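Local coordinates for agenet domain-containing protein (Arabidopsis thaliana, PDB 6IE4) that binds methylated histone H3 tails through its tandem Agenet domains, probably as a reader of that chromatin mark, at residues A[114-117]-A[121-124]. Sequence-based numbering, arbitrary orientation.
Sequences TEVL and KFSV
Residues 114-117 and 121-124 run antiparallel, their short axes 169° apart in direction and 4.9 Å at closest approach, as neighbouring strands of a beta hairpin joined by a short connection. The register rests on the hydrogen bond from Ser123 N to Glu115 O (3.0 Å) and on the non-hydrogen-bonded pair Val116-Phe122; a further hydrogen bond runs from Leu117 N to Lys121 O (2.9 Å). At the far end the ladder slips: Thr114 N reaches Ser123 O at 2.8 Å while Glu115 N makes a weak bond to the same oxygen, so two residues face one, a classic beta bulge. The Agenet domain belongs to the SH3-like clan, whose small barrels are built from such curled antiparallel strands; here strand 131-136 continues the sheet beyond 121-126, pairing Phe122 with Phe135 and Val124 with Ile133. Thr114 adds its hydroxyl to the bulge. With chi1 at 53°, OG1 sits between backbone N and carbonyl carbon and donates to Ser123 O at 3.2 Å from well above the carbonyl plane. Gln132 NE2 bonds both this OG1 and Ser123 OG, tying the two hydroxyls to the next strand. On the Val116 side of the sheet, CG2 of that valine meets the edge of the Phe122 ring, 3.8 Å from CD2, the two side chains lying alongside. On the other side, Leu117 CD1 lies 3.7 Å from Lys121 CB, and the leucine also touches Arg134. Replacing Leu117 by an alanine is likely to leave Lys121 CB without this apolar neighbour and open a gap beside Arg134.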
# COMPACT_ATOMS: atom_id res chain seq x y z
N THR A 114 -8.41 15.09 7.16
CA THR A 114 -9.18 15.84 8.13
C THR A 114 -9.01 17.34 7.97
O THR A 114 -9.90 18.09 8.38
CB THR A 114 -8.80 15.47 9.57
OG1 THR A 114 -7.39 15.59 9.74
CG2 THR A 114 -9.23 14.05 9.88
N GLU A 115 -7.92 17.77 7.34
CA GLU A 115 -7.65 19.18 7.16
C GLU A 115 -6.94 19.40 5.83
O GLU A 115 -6.06 18.62 5.45
CB GLU A 115 -6.80 19.69 8.34
CG GLU A 115 -6.49 21.16 8.33
CD GLU A 115 -6.26 21.71 9.74
OE1 GLU A 115 -5.69 20.97 10.58
OE2 GLU A 115 -6.65 22.87 9.99
N VAL A 116 -7.34 20.46 5.12
CA VAL A 116 -6.68 20.92 3.90
C VAL A 116 -5.97 22.22 4.25
O VAL A 116 -6.59 23.15 4.75
CB VAL A 116 -7.70 21.14 2.76
CG1 VAL A 116 -7.14 22.08 1.71
CG2 VAL A 116 -8.11 19.80 2.12
N LEU A 117 -4.66 22.27 4.01
CA LEU A 117 -3.82 23.36 4.49
C LEU A 117 -3.41 24.28 3.34
O LEU A 117 -3.27 23.83 2.19
CB LEU A 117 -2.57 22.82 5.20
CG LEU A 117 -2.71 21.75 6.30
CD1 LEU A 117 -1.42 20.94 6.45
CD2 LEU A 117 -3.10 22.33 7.64
N LYS A 121 -0.65 21.14 1.31
CA LYS A 121 -0.45 20.05 2.26
C LYS A 121 -1.78 19.62 2.88
O LYS A 121 -2.76 20.37 2.89
CB LYS A 121 0.54 20.47 3.36
CG LYS A 121 1.95 20.78 2.82
CD LYS A 121 2.99 20.92 3.93
CE LYS A 121 4.42 21.00 3.38
NZ LYS A 121 4.66 22.15 2.45
N PHE A 122 -1.79 18.39 3.37
CA PHE A 122 -2.98 17.80 3.95
C PHE A 122 -2.59 17.16 5.27
O PHE A 122 -1.43 16.80 5.49
CB PHE A 122 -3.60 16.76 3.01
CG PHE A 122 -3.77 17.25 1.60
CD1 PHE A 122 -2.73 17.18 0.70
CD2 PHE A 122 -4.96 17.84 1.20
CE1 PHE A 122 -2.87 17.67 -0.58
CE2 PHE A 122 -5.10 18.31 -0.07
CZ PHE A 122 -4.06 18.23 -0.96
N SER A 123 -3.59 16.97 6.11
CA SER A 123 -3.40 16.29 7.38
C SER A 123 -4.39 15.15 7.42
O SER A 123 -5.58 15.34 7.15
CB SER A 123 -3.61 17.25 8.59
OG SER A 123 -3.53 16.58 9.83
N VAL A 124 -3.91 13.97 7.82
CA VAL A 124 -4.54 12.70 7.47
C VAL A 124 -4.69 11.88 8.74
O VAL A 124 -3.71 11.68 9.46
CB VAL A 124 -3.71 11.92 6.43
CG1 VAL A 124 -4.32 10.55 6.17
CG2 VAL A 124 -3.56 12.70 5.12